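Local coordinates for hypothetical protein AQ_1354 (Aquifex aeolicus, PDB 1OZ9) that is probably a zinc-dependent, single-strand-specific endoribonuclease of the YbeY family, acting in 16S rRNA maturation and ribosome quality control, at residues I113-V118 with K134-E139; T67-F72 with V87-D92. One frame throughout, in Å; residues are numbered along the deposited sequence.

Contact 1 (I113-V118 with K134-E139); sequences IVHGIV and KFRELE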
loop_
_atom_site.group_PDB
_atom_site.type_symbol
_atom_site.label_atom_id
_atom_site.label_comp_id
_atom_site.label_asym_id
_atom_site.label_seq_id
_atom_site.Cartn_x
_atom_site.Cartn_y
_atom_site.Cartn_z
ATOM N N ILE A 113 1.153 -1.203 3.394
ATOM C CA ILE A 113 0.569 0.082 2.974
ATOM C C ILE A 113 1.652 1.005 2.461
ATOM O O ILE A 113 1.514 1.626 1.410
ATOM C CB ILE A 113 -0.128 0.745 4.159
ATOM C CG1 ILE A 113 -1.442 0.021 4.422
ATOM C CG2 ILE A 113 -0.417 2.243 3.878
ATOM C CD1 ILE A 113 -2.049 0.342 5.797
ATOM N N VAL A 114 2.748 1.095 3.203
ATOM C CA VAL A 114 3.876 1.947 2.780
ATOM C C VAL A 114 4.437 1.432 1.475
ATOM O O VAL A 114 4.673 2.210 0.533
ATOM C CB VAL A 114 4.955 1.994 3.885
ATOM C CG1 VAL A 114 6.209 2.796 3.452
ATOM C CG2 VAL A 114 4.322 2.623 5.148
ATOM N N HIS A 115 4.629 0.120 1.392
ATOM C CA HIS A 115 5.188 -0.452 0.169
ATOM C C HIS A 115 4.278 -0.088 -1.019
ATOM O O HIS A 115 4.754 0.334 -2.079
ATOM C CB HIS A 115 5.305 -1.964 0.325
ATOM C CG HIS A 115 6.074 -2.632 -0.771
ATOM N ND1 HIS A 115 7.447 -2.775 -0.736
ATOM C CD2 HIS A 115 5.659 -3.210 -1.923
ATOM C CE1 HIS A 115 7.844 -3.426 -1.817
ATOM N NE2 HIS A 115 6.781 -3.689 -2.560
ATOM N N GLY A 116 2.968 -0.236 -0.834
ATOM C CA GLY A 116 2.019 0.062 -1.906
ATOM C C GLY A 116 2.021 1.531 -2.333
ATOM O O GLY A 116 1.945 1.856 -3.527
ATOM N N ILE A 117 2.121 2.426 -1.351
ATOM C CA ILE A 117 2.099 3.854 -1.641
ATOM C C ILE A 117 3.326 4.224 -2.443
ATOM O O ILE A 117 3.228 4.993 -3.404
ATOM C CB ILE A 117 2.016 4.683 -0.362
ATOM C CG1 ILE A 117 0.626 4.499 0.241
ATOM C CG2 ILE A 117 2.258 6.202 -0.651
ATOM C CD1 ILE A 117 0.456 5.132 1.591
ATOM N N VAL A 118 4.484 3.718 -2.044
ATOM C CA VAL A 118 5.707 4.044 -2.772
ATOM C C VAL A 118 5.628 3.574 -4.235
ATOM O O VAL A 118 6.065 4.282 -5.159
ATOM C CB VAL A 118 6.968 3.454 -2.065
ATOM C CG1 VAL A 118 8.261 3.736 -2.902
ATOM C CG2 VAL A 118 7.071 4.034 -0.623
ATOM N N LYS A 134 16.526 3.661 -4.810
ATOM C CA LYS A 134 15.634 4.776 -4.499
ATOM C C LYS A 134 14.330 4.319 -3.888
ATOM O O LYS A 134 13.760 5.032 -3.064
ATOM C CB LYS A 134 15.353 5.644 -5.727
ATOM C CG LYS A 134 16.611 6.204 -6.398
ATOM C CD LYS A 134 17.412 7.124 -5.473
ATOM C CE LYS A 134 16.613 8.367 -5.061
ATOM N NZ LYS A 134 17.567 9.493 -4.753
ATOM N N PHE A 135 13.836 3.148 -4.287
ATOM C CA PHE A 135 12.585 2.651 -3.730
ATOM C C PHE A 135 12.755 2.404 -2.234
ATOM O O PHE A 135 11.950 2.843 -1.409
ATOM C CB PHE A 135 12.172 1.338 -4.409
ATOM C CG PHE A 135 10.831 0.817 -3.950
ATOM C CD1 PHE A 135 9.697 0.926 -4.767
ATOM C CD2 PHE A 135 10.696 0.222 -2.713
ATOM C CE1 PHE A 135 8.465 0.439 -4.354
ATOM C CE2 PHE A 135 9.439 -0.241 -2.278
ATOM C CZ PHE A 135 8.336 -0.133 -3.094
ATOM N N ARG A 136 13.803 1.664 -1.901
ATOM C CA ARG A 136 14.062 1.300 -0.519
ATOM C C ARG A 136 14.393 2.497 0.353
ATOM O O ARG A 136 13.887 2.581 1.440
ATOM C CB ARG A 136 15.187 0.261 -0.425
ATOM C CG ARG A 136 14.793 -1.119 -0.963
ATOM C CD ARG A 136 13.488 -1.733 -0.418
ATOM N NE ARG A 136 13.355 -3.117 -0.891
ATOM C CZ ARG A 136 12.230 -3.840 -0.896
ATOM N NH1 ARG A 136 11.097 -3.333 -0.443
ATOM N NH2 ARG A 136 12.262 -5.099 -1.357
ATOM N N GLU A 137 15.240 3.412 -0.108
ATOM C CA GLU A 137 15.463 4.631 0.680
ATOM C C GLU A 137 14.116 5.344 1.019
ATOM O O GLU A 137 13.866 5.691 2.173
ATOM C CB GLU A 137 16.471 5.558 -0.017
ATOM C CG GLU A 137 17.871 4.938 -0.138
ATOM C CD GLU A 137 18.905 5.866 -0.752
ATOM O OE1 GLU A 137 18.478 6.810 -1.474
ATOM O OE2 GLU A 137 20.133 5.654 -0.511
ATOM N N LEU A 138 13.210 5.481 0.048
ATOM C CA LEU A 138 11.935 6.164 0.319
ATOM C C LEU A 138 11.040 5.381 1.278
ATOM O O LEU A 138 10.419 5.922 2.195
ATOM C CB LEU A 138 11.175 6.439 -0.984
ATOM C CG LEU A 138 10.053 7.455 -0.813
ATOM C CD1 LEU A 138 10.684 8.745 -0.278
ATOM C CD2 LEU A 138 9.371 7.714 -2.147
ATOM N N GLU A 139 10.982 4.076 1.079
ATOM C CA GLU A 139 10.191 3.231 1.933
ATOM C C GLU A 139 10.720 3.265 3.384
ATOM O O GLU A 139 9.948 3.383 4.349
ATOM C CB GLU A 139 10.265 1.828 1.351
ATOM C CG GLU A 139 9.507 0.774 2.114
ATOM C CD GLU A 139 9.580 -0.569 1.419
ATOM O OE1 GLU A 139 10.693 -0.952 1.000
ATOM O OE2 GLU A 139 8.534 -1.237 1.294
#
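Glu139 OE2 accepts a hydrogen bond from His115 ND1 at 2.8 Å, with an N-H...O angle of 153°. The oxygen lies nearly in the imidazole plane. The donor meets it on the syn side but 28° out of the carboxylate plane. Glu139 OE1 takes a 2.8 Å salt bridge from Arg136 NH1 through its syn lone pair. Both oxygens are thus held, which fixes the rotation of the carboxylate. Glu139 gets there because its chain is extended, with CG anti to the backbone N.

Phe135 CZ sits over one face of the same imidazole, near its rim. Phe135 CZ is 3.6 Å from His115 CE1, and the pair is oblique, with ring planes inclined at 55°. Val118 CG1 covers a face of the Phe135 ring in a CH-pi contact, 3.7 Å from the centroid. Val118 CG1 also reaches Leu138 CD2 at 4.2 Å. Val114 CG1 packs against Glu139 CG at 4.1 Å.

The contact joins helices 105-120 and 129-147. His115, His119 and His125 are the predicted zinc ligands, and Phe135 meets the rings of His119 and His125 edge-to-face. Replacing Glu139 by an alanine removes the acceptor of His115 ND1 and the salt-bridge mate of Arg136, and the imidazole would probably be less firmly set in rotation. With ND1 donating to Glu139, NE2 is the nitrogen that remains for a metal, consistent with Glu139 acting as a second-shell residue.

Contact 2 (T67-F72 with V87-D92); sequences TDVLSF and VVISQD
Val69 packs between Val87 and Ile89 across an antiparallel beta hairpin formed by strands 69-78 and 81-90. Val69 CG2 is 3.7 Å from both Val87 CG1 and Ile89 CG1. Val69 has chi1 58°, which sets CG1 between the backbone N and the carbonyl carbon and turns CG2 to the neighbouring strand. Val87 has CG1 anti to its own N, and this is the methyl it brings to Val69 CG2. These side chains share a face of the sheet with Ser71, and helix 105-120 packs there through Leu112, Ile113 and His119.

Leu70 and Val88 point to the other face, where helix 50-61 lies. They form a hydrogen-bonded pair. Leu70 N donates to Val88 O at 2.8 Å, and Val88 N to Leu70 O at 2.9 Å. The Phe72 ring comes back toward Val88 and meets Tyr60 edge-to-face.

At the other end Ser90 N donates to Asp68 O at 3.0 Å. Ser90 is the N-cap of helix 91-101. Its OG bonds Thr93 N and Asp50 OD1, while Ser90 CB rests 3.6 Å from Thr67 O. The pairing therefore runs up to the start of the helix. Strand 69-78 is an outermost strand of the sheet. The rim of the Phe72 ring touches Val88: Phe72 CE1 lies 3.5 Å from Val88 CG2, which is near the ring plane.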
loop_
_atom_site.group_PDB
_atom_site.type_symbol
_atom_site.label_atom_id
_atom_site.label_comp_id
_atom_site.label_asym_id
_atom_site.label_seq_id
_atom_site.Cartn_x
_atom_site.Cartn_y
_atom_site.Cartn_z
ATOM N N THR A 67 -1.038 -12.648 -3.929
ATOM C CA THR A 67 0.158 -11.907 -3.560
ATOM C C THR A 67 -0.165 -11.046 -2.342
ATOM O O THR A 67 -1.309 -11.058 -1.864
ATOM C CB THR A 67 0.684 -11.071 -4.751
ATOM O OG1 THR A 67 1.946 -10.503 -4.396
ATOM C CG2 THR A 67 -0.228 -9.845 -5.002
ATOM N N ASP A 68 0.811 -10.331 -1.798
ATOM C CA ASP A 68 0.538 -9.511 -0.609
ATOM C C ASP A 68 -0.073 -8.129 -0.891
ATOM O O ASP A 68 -1.029 -7.683 -0.205
ATOM C CB ASP A 68 1.789 -9.352 0.252
ATOM C CG ASP A 68 3.028 -8.927 -0.543
ATOM O OD1 ASP A 68 2.961 -8.683 -1.790
ATOM O OD2 ASP A 68 4.152 -8.864 0.032
ATOM N N VAL A 69 0.458 -7.440 -1.892
ATOM C CA VAL A 69 -0.056 -6.103 -2.164
ATOM C C VAL A 69 0.053 -5.779 -3.660
ATOM O O VAL A 69 1.023 -6.160 -4.317
ATOM C CB VAL A 69 0.750 -5.053 -1.332
ATOM C CG1 VAL A 69 2.283 -5.117 -1.654
ATOM C CG2 VAL A 69 0.180 -3.595 -1.447
ATOM N N LEU A 70 -0.936 -5.065 -4.184
ATOM C CA LEU A 70 -0.875 -4.569 -5.542
ATOM C C LEU A 70 -1.224 -3.087 -5.519
ATOM O O LEU A 70 -2.065 -2.655 -4.719
ATOM C CB LEU A 70 -1.828 -5.333 -6.444
ATOM C CG LEU A 70 -1.440 -6.797 -6.739
ATOM C CD1 LEU A 70 -2.559 -7.457 -7.520
ATOM C CD2 LEU A 70 -0.161 -6.914 -7.545
ATOM N N SER A 71 -0.585 -2.298 -6.371
ATOM C CA SER A 71 -0.934 -0.879 -6.435
ATOM C C SER A 71 -1.419 -0.506 -7.841
ATOM O O SER A 71 -0.836 -0.950 -8.845
ATOM C CB SER A 71 0.311 -0.057 -6.086
ATOM O OG SER A 71 1.187 -0.190 -7.206
ATOM N N PHE A 72 -2.467 0.316 -7.930
ATOM C CA PHE A 72 -3.067 0.665 -9.219
ATOM C C PHE A 72 -3.153 2.178 -9.395
ATOM O O PHE A 72 -4.020 2.804 -8.799
ATOM C CB PHE A 72 -4.494 0.097 -9.305
ATOM C CG PHE A 72 -4.568 -1.391 -9.085
ATOM C CD1 PHE A 72 -4.809 -1.907 -7.833
ATOM C CD2 PHE A 72 -4.335 -2.261 -10.116
ATOM C CE1 PHE A 72 -4.833 -3.282 -7.621
ATOM C CE2 PHE A 72 -4.377 -3.644 -9.907
ATOM C CZ PHE A 72 -4.643 -4.142 -8.667
ATOM N N VAL A 87 -4.409 1.005 -3.401
ATOM C CA VAL A 87 -3.492 -0.005 -2.846
ATOM C C VAL A 87 -4.393 -1.123 -2.343
ATOM O O VAL A 87 -5.323 -0.863 -1.576
ATOM C CB VAL A 87 -2.691 0.514 -1.671
ATOM C CG1 VAL A 87 -1.926 -0.625 -1.022
ATOM C CG2 VAL A 87 -1.682 1.590 -2.163
ATOM N N VAL A 88 -4.141 -2.355 -2.784
ATOM C CA VAL A 88 -4.978 -3.489 -2.397
ATOM C C VAL A 88 -4.072 -4.515 -1.706
ATOM O O VAL A 88 -3.075 -4.947 -2.307
ATOM C CB VAL A 88 -5.591 -4.144 -3.653
ATOM C CG1 VAL A 88 -6.478 -5.353 -3.274
ATOM C CG2 VAL A 88 -6.391 -3.116 -4.448
ATOM N N ILE A 89 -4.452 -4.940 -0.485
ATOM C CA ILE A 89 -3.651 -5.848 0.318
ATOM C C ILE A 89 -4.470 -7.073 0.681
ATOM O O ILE A 89 -5.651 -6.946 1.001
ATOM C CB ILE A 89 -3.280 -5.110 1.619
ATOM C CG1 ILE A 89 -2.253 -4.024 1.278
ATOM C CG2 ILE A 89 -2.765 -6.109 2.688
ATOM C CD1 ILE A 89 -1.980 -3.020 2.402
ATOM N N SER A 90 -3.865 -8.244 0.634
ATOM C CA SER A 90 -4.580 -9.433 1.058
ATOM C C SER A 90 -4.237 -9.706 2.510
ATOM O O SER A 90 -3.070 -9.944 2.863
ATOM C CB SER A 90 -4.186 -10.670 0.249
ATOM O OG SER A 90 -4.764 -11.830 0.880
ATOM N N GLN A 91 -5.259 -9.691 3.348
ATOM C CA GLN A 91 -5.063 -10.073 4.731
ATOM C C GLN A 91 -4.545 -11.500 4.856
ATOM O O GLN A 91 -3.744 -11.790 5.730
ATOM C CB GLN A 91 -6.378 -9.928 5.525
ATOM C CG GLN A 91 -6.207 -10.285 6.981
ATOM C CD GLN A 91 -7.528 -10.192 7.737
ATOM O OE1 GLN A 91 -8.187 -11.206 8.020
ATOM N NE2 GLN A 91 -7.907 -8.988 8.055
ATOM N N ASP A 92 -5.035 -12.401 4.007
ATOM C CA ASP A 92 -4.629 -13.801 4.054
ATOM C C ASP A 92 -3.124 -13.940 3.883
ATOM O O ASP A 92 -2.458 -14.676 4.619
ATOM C CB ASP A 92 -5.267 -14.594 2.926
ATOM C CG ASP A 92 -6.762 -14.752 3.075
ATOM O OD1 ASP A 92 -7.304 -14.592 4.211
ATOM O OD2 ASP A 92 -7.468 -15.049 2.087
#

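How the contacts relate
Contact 2 is the more buried of the two. It is a buried strand pair that joins the outermost strand 69-78 to strand 81-90, held by backbone hydrogen bonds and aliphatic side chains. Contact 1 is partly buried and joins two helices, with a charged network at one side and apolar packing at the other. They share no element, but helix 105-120 of contact 1 lies on the sheet face that carries Val69, Ser71, Val87 and Ile89. There Ile113 CG1 meets Ile89 CD1 at 3.7 Å, and Gly116 O meets Ser71 CB at 3.6 Å. His115 CD2 also packs on Val69 CG1, which brings the hairpin edge beside the predicted zinc site.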